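Extracellular serine protease (Aeromonas sobria, PDB 3WQB) cleaves peptide bonds after paired basic residues, one of them lysine, and probably acts as a virulence factor by attacking host plasma proteins. Local coordinates at residues A[436-441]-A[466-471]; A[474-479]-A[589-594]. The protein carries 1 engineered substitution. One frame throughout, in Å; residues are numbered along the deposited sequence.

Interaction 1 (A[436-441]-A[466-471])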
loop_
_atom_site.group_PDB
_atom_site.type_symbol
_atom_site.label_atom_id
_atom_site.label_comp_id
_atom_site.label_asym_id
_atom_site.label_seq_id
_atom_site.Cartn_x
_atom_site.Cartn_y
_atom_site.Cartn_z
ATOM N N VAL A 436 -21.382 3.062 7.577
ATOM C CA VAL A 436 -21.505 2.966 9.019
ATOM C C VAL A 436 -20.210 2.359 9.541
ATOM O O VAL A 436 -19.770 1.292 9.091
ATOM C CB VAL A 436 -22.693 2.061 9.416
ATOM C CG1 VAL A 436 -22.730 1.848 10.925
ATOM C CG2 VAL A 436 -24.008 2.666 8.932
ATOM N N GLN A 437 -19.587 3.062 10.477
ATOM C CA GLN A 437 -18.401 2.568 11.161
ATOM C C GLN A 437 -18.813 2.229 12.587
ATOM O O GLN A 437 -19.020 3.128 13.423
ATOM C CB GLN A 437 -17.310 3.637 11.149
ATOM C CG GLN A 437 -16.910 4.061 9.751
ATOM C CD GLN A 437 -15.922 5.193 9.755
ATOM O OE1 GLN A 437 -14.792 5.029 10.207
ATOM N NE2 GLN A 437 -16.336 6.348 9.250
ATOM N N LEU A 438 -18.960 0.936 12.863
ATOM C CA LEU A 438 -19.408 0.523 14.183
ATOM C C LEU A 438 -18.349 0.873 15.218
ATOM O O LEU A 438 -17.157 0.873 14.913
ATOM C CB LEU A 438 -19.731 -0.976 14.230
ATOM C CG LEU A 438 -20.930 -1.473 13.421
ATOM C CD1 LEU A 438 -21.125 -2.961 13.633
ATOM C CD2 LEU A 438 -22.208 -0.725 13.794
ATOM N N PRO A 439 -18.776 1.187 16.451
ATOM C CA PRO A 439 -17.790 1.440 17.492
ATOM C C PRO A 439 -16.858 0.238 17.667
ATOM O O PRO A 439 -17.295 -0.910 17.539
ATOM C CB PRO A 439 -18.647 1.634 18.748
ATOM C CG PRO A 439 -19.980 2.057 18.237
ATOM C CD PRO A 439 -20.160 1.343 16.936
ATOM N N TRP A 440 -15.586 0.514 17.931
ATOM C CA TRP A 440 -14.634 -0.531 18.295
ATOM C C TRP A 440 -15.187 -1.302 19.492
ATOM O O TRP A 440 -15.724 -0.701 20.438
ATOM C CB TRP A 440 -13.288 0.078 18.682
ATOM C CG TRP A 440 -12.431 0.551 17.550
ATOM C CD1 TRP A 440 -12.280 1.836 17.122
ATOM C CD2 TRP A 440 -11.572 -0.251 16.722
ATOM N NE1 TRP A 440 -11.399 1.887 16.073
ATOM C CE2 TRP A 440 -10.940 0.621 15.812
ATOM C CE3 TRP A 440 -11.290 -1.621 16.655
ATOM C CZ2 TRP A 440 -10.041 0.167 14.839
ATOM C CZ3 TRP A 440 -10.386 -2.072 15.699
ATOM C CH2 TRP A 440 -9.774 -1.180 14.804
ATOM N N GLN A 441 -15.098 -2.627 19.417
ATOM C CA GLN A 441 -15.417 -3.499 20.533
ATOM C C GLN A 441 -14.126 -4.136 21.000
ATOM O O GLN A 441 -13.481 -4.872 20.241
ATOM C CB GLN A 441 -16.414 -4.584 20.130
ATOM C CG GLN A 441 -17.794 -4.053 19.907
ATOM C CD GLN A 441 -18.867 -5.123 19.830
ATOM O OE1 GLN A 441 -18.645 -6.322 20.092
ATOM N NE2 GLN A 441 -20.054 -4.690 19.470
ATOM N N ILE A 466 -21.261 -9.119 17.520
ATOM C CA ILE A 466 -21.729 -7.866 16.935
ATOM C C ILE A 466 -23.255 -7.941 16.852
ATOM O O ILE A 466 -23.805 -8.829 16.191
ATOM C CB ILE A 466 -21.095 -7.626 15.531
ATOM C CG1 ILE A 466 -19.567 -7.435 15.632
ATOM C CG2 ILE A 466 -21.791 -6.471 14.795
ATOM C CD1 ILE A 466 -19.103 -6.146 16.292
ATOM N N ALA A 467 -23.938 -7.020 17.530
ATOM C CA ALA A 467 -25.399 -7.072 17.621
ATOM C C ALA A 467 -26.098 -6.435 16.431
ATOM O O ALA A 467 -27.196 -6.856 16.055
ATOM C CB ALA A 467 -25.870 -6.412 18.912
ATOM N N THR A 468 -25.448 -5.426 15.851
ATOM C CA THR A 468 -26.050 -4.569 14.830
ATOM C C THR A 468 -26.192 -5.326 13.522
ATOM O O THR A 468 -25.219 -5.933 13.045
ATOM C CB THR A 468 -25.206 -3.283 14.589
ATOM O OG1 THR A 468 -24.930 -2.649 15.842
ATOM C CG2 THR A 468 -25.942 -2.289 13.692
ATOM N N PRO A 469 -27.402 -5.297 12.933
ATOM C CA PRO A 469 -27.492 -5.779 11.572
ATOM C C PRO A 469 -26.747 -4.791 10.689
ATOM O O PRO A 469 -27.017 -3.584 10.719
ATOM C CB PRO A 469 -29.002 -5.772 11.284
ATOM C CG PRO A 469 -29.568 -4.761 12.206
ATOM C CD PRO A 469 -28.695 -4.787 13.434
ATOM N N LEU A 470 -25.755 -5.301 9.977
ATOM C CA LEU A 470 -25.007 -4.500 9.018
ATOM C C LEU A 470 -24.472 -5.408 7.936
ATOM O O LEU A 470 -24.084 -6.541 8.218
ATOM C CB LEU A 470 -23.837 -3.789 9.708
ATOM C CG LEU A 470 -23.351 -2.485 9.077
ATOM C CD1 LEU A 470 -24.399 -1.388 9.264
ATOM C CD2 LEU A 470 -22.015 -2.041 9.666
ATOM N N THR A 471 -24.441 -4.907 6.705
ATOM C CA THR A 471 -23.753 -5.577 5.613
ATOM C C THR A 471 -22.308 -5.118 5.663
ATOM O O THR A 471 -22.026 -3.923 5.643
ATOM C CB THR A 471 -24.393 -5.226 4.273
ATOM O OG1 THR A 471 -25.748 -5.695 4.282
ATOM C CG2 THR A 471 -23.619 -5.859 3.108
#

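Interaction 2 (A[474-479]-A[589-594])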
loop_
_atom_site.group_PDB
_atom_site.type_symbol
_atom_site.label_atom_id
_atom_site.label_comp_id
_atom_site.label_asym_id
_atom_site.label_seq_id
_atom_site.Cartn_x
_atom_site.Cartn_y
_atom_site.Cartn_z
ATOM N N ALA A 474 -15.666 -3.945 5.162
ATOM C CA ALA A 474 -14.360 -4.367 5.646
ATOM C C ALA A 474 -14.415 -4.516 7.148
ATOM O O ALA A 474 -15.309 -3.965 7.809
ATOM C CB ALA A 474 -13.279 -3.360 5.244
ATOM N N VAL A 475 -13.477 -5.291 7.680
ATOM C CA VAL A 475 -13.283 -5.366 9.124
ATOM C C VAL A 475 -11.852 -5.001 9.485
ATOM O O VAL A 475 -10.898 -5.406 8.798
ATOM C CB VAL A 475 -13.660 -6.759 9.738
ATOM C CG1 VAL A 475 -15.135 -7.057 9.536
ATOM C CG2 VAL A 475 -12.822 -7.874 9.162
ATOM N N GLN A 476 -11.711 -4.238 10.564
ATOM C CA GLN A 476 -10.420 -3.947 11.154
ATOM C C GLN A 476 -10.326 -4.641 12.492
ATOM O O GLN A 476 -11.318 -4.746 13.228
ATOM C CB GLN A 476 -10.228 -2.449 11.358
ATOM C CG GLN A 476 -10.159 -1.651 10.068
ATOM C CD GLN A 476 -10.238 -0.167 10.317
ATOM O OE1 GLN A 476 -11.107 0.293 11.059
ATOM N NE2 GLN A 476 -9.350 0.598 9.684
ATOM N N VAL A 477 -9.125 -5.116 12.790
ATOM C CA VAL A 477 -8.818 -5.753 14.062
ATOM C C VAL A 477 -7.540 -5.130 14.610
ATOM O O VAL A 477 -6.588 -4.883 13.859
ATOM C CB VAL A 477 -8.650 -7.292 13.880
ATOM C CG1 VAL A 477 -7.978 -7.951 15.056
ATOM C CG2 VAL A 477 -9.989 -7.954 13.634
ATOM N N MET A 478 -7.520 -4.854 15.911
ATOM C CA MET A 478 -6.264 -4.539 16.594
ATOM C C MET A 478 -5.960 -5.685 17.533
ATOM O O MET A 478 -6.877 -6.232 18.145
ATOM C CB MET A 478 -6.357 -3.227 17.366
ATOM C CG MET A 478 -6.422 -2.017 16.455
ATOM S SD MET A 478 -6.403 -0.480 17.382
ATOM C CE MET A 478 -7.952 -0.559 18.285
ATOM N N VAL A 479 -4.689 -6.071 17.613
ATOM C CA VAL A 479 -4.268 -7.187 18.480
ATOM C C VAL A 479 -3.121 -6.766 19.392
ATOM O O VAL A 479 -2.185 -6.075 18.964
ATOM C CB VAL A 479 -3.858 -8.457 17.667
ATOM C CG1 VAL A 479 -3.410 -9.585 18.609
ATOM C CG2 VAL A 479 -5.007 -8.942 16.813
ATOM N N SER A 589 -9.418 -5.964 19.452
ATOM C CA SER A 589 -10.565 -5.113 19.199
ATOM C C SER A 589 -11.041 -5.326 17.773
ATOM O O SER A 589 -10.241 -5.586 16.877
ATOM C CB SER A 589 -10.211 -3.643 19.422
ATOM O OG SER A 589 -9.825 -3.410 20.759
ATOM N N LEU A 590 -12.349 -5.204 17.582
ATOM C CA LEU A 590 -12.982 -5.413 16.287
ATOM C C LEU A 590 -13.780 -4.192 15.873
ATOM O O LEU A 590 -14.582 -3.673 16.658
ATOM C CB LEU A 590 -13.916 -6.638 16.345
ATOM C CG LEU A 590 -14.731 -6.971 15.097
ATOM C CD1 LEU A 590 -13.830 -7.339 13.913
ATOM C CD2 LEU A 590 -15.700 -8.101 15.390
ATOM N N ARG A 591 -13.554 -3.744 14.641
ATOM C CA ARG A 591 -14.370 -2.701 14.047
ATOM C C ARG A 591 -14.955 -3.177 12.733
ATOM O O ARG A 591 -14.227 -3.561 11.810
ATOM C CB ARG A 591 -13.589 -1.400 13.837
ATOM C CG ARG A 591 -14.498 -0.281 13.365
ATOM C CD ARG A 591 -13.825 1.050 13.425
ATOM N NE ARG A 591 -14.781 2.054 13.866
ATOM C CZ ARG A 591 -14.511 3.343 14.018
ATOM N NH1 ARG A 591 -13.296 3.804 13.749
ATOM N NH2 ARG A 591 -15.465 4.170 14.438
ATOM N N VAL A 592 -16.280 -3.165 12.652
ATOM C CA VAL A 592 -16.958 -3.485 11.404
ATOM C C VAL A 592 -17.313 -2.191 10.651
ATOM O O VAL A 592 -17.916 -1.277 11.220
ATOM C CB VAL A 592 -18.219 -4.334 11.662
ATOM C CG1 VAL A 592 -18.883 -4.700 10.353
ATOM C CG2 VAL A 592 -17.866 -5.608 12.418
ATOM N N LEU A 593 -16.916 -2.123 9.378
ATOM C CA LEU A 593 -17.254 -1.010 8.488
ATOM C C LEU A 593 -18.196 -1.547 7.419
ATOM O O LEU A 593 -17.891 -2.538 6.761
ATOM C CB LEU A 593 -15.984 -0.446 7.839
ATOM C CG LEU A 593 -14.929 0.102 8.795
ATOM C CD1 LEU A 593 -13.930 -0.961 9.190
ATOM C CD2 LEU A 593 -14.224 1.263 8.115
ATOM N N GLY A 594 -19.359 -0.928 7.267
ATOM C CA GLY A 594 -20.307 -1.426 6.296
ATOM C C GLY A 594 -21.464 -0.481 6.120
ATOM O O GLY A 594 -21.313 0.731 6.228
HETATM O O HOH W 1 -11.132 2.729 12.295
#

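Interaction 1 (A[436-441]-A[466-471])
The flat amide of Gln441 carries the terminal methyl of Ile466 over its face, with Ile466 CD1 3.7 Å from Gln441 CD; this is a van der Waals contact between a methyl and a flat surface, which asks nothing of the amide's polar atoms. Ile466 serves two partners with two branches, for its other methyl, CG2, lies 3.8 Å from Leu438 CD1. A beta-branched residue suits this spot because both arms leave CB in different directions.

Leu438 is the hub of the contact. Its CG stands beside the backbone N (chi1 -67°), which sends the isobutyl fork across to the 466-471 segment. There CD2 slides past the side chain of Thr468, 3.9 Å from Thr468 OG1, while Leu438 CG meets Leu470 CD2, also at 3.9 Å, as the two leucines reach toward each other tip to tip. The other methyl of Leu470, CD1, lies 3.9 Å from Val436 CB, so the two methyls of Leu470 are divided between Val436 and Leu438.

No hydrogen bond crosses between the segments, and apolar packing does the joining. Strand 436-444 pairs with strand 583-595 in one sheet, whereas the 466-471 segment leaves strand 460-466 of a second sheet for strand 471-482 of the first. The contact thus packs the connection between the two sheets of the P-domain's beta sandwich against a strand of one of them.

Interaction 2 (A[474-479]-A[589-594])
Two neighbouring strands of the P-domain beta sandwich, 474-479 and 589-594, form a regular antiparallel ladder, running at 165° to each other. Hydrogen-bonded pairs Ala474-Leu593, Gln476-Arg591 and Met478-Ser589 each give two backbone bonds, and the middle pair includes a nearly straight one, Arg591 N to Gln476 O at 2.8 Å (174° at the hydrogen). Between them lie the non-hydrogen-bonded pairs Val475-Val592 and Val477-Leu590, where the strands come close enough for a CA-H...O contact from Val477 CA to Ser589 O at 3.2 Å.

Gln476 and Arg591 run side by side on one face, pointing the same way, with amide and guanidinium planes 23° apart. They are joined through a water, which donates to Gln476 OE1 at 2.7 Å and accepts from Arg591 NH1 at 2.8 Å, in the plane of the guanidinium. Other partners fix both groups: Gln476 NE2 bonds to Ser251 O and Arg591 NE to Leu438 O. A long polar side chain such as Gln476 suits this face, since its end can be bonded while its stem packs, Gln476 CG lying 3.9 Å from Leu593 CD1. Separately, Met478 CE rests 4.0 Å from Ser589 CB.

The opposite face is aliphatic. Leu590 extends with CG anti to its backbone N, and its CD1 lies 3.9 Å from Val477 CG2.

That valine and leucine face packs on Trp547 and Leu549 of strand 545-553, in the other sheet of the sandwich. On the face of Gln476 and Arg591, Trp440 covers these two residues, and Phe253 touches Ala474 and Leu593. Strand 527-535 flanks strand 471-482, and strand 436-444 flanks strand 583-595.

Overall arrangement
Both interactions use one sheet of the P-domain, in which strand 583-595 lies between strands 436-444 and 471-482. Interaction 2 is a buried pairing within that sheet, held by backbone hydrogen bonds and with a different chemistry on each face. Interaction 1 lies farther from the centre of the chain, is partly buried, and relies on aliphatic packing between a strand and a connecting segment. The centres of interactions 1 and 2 are about 9 Å apart. Backbone bonding of Val436 to Gly594 ties them together, and Leu438 has a part in both, turning its side chain to interaction 1 and its carbonyl to interaction 2.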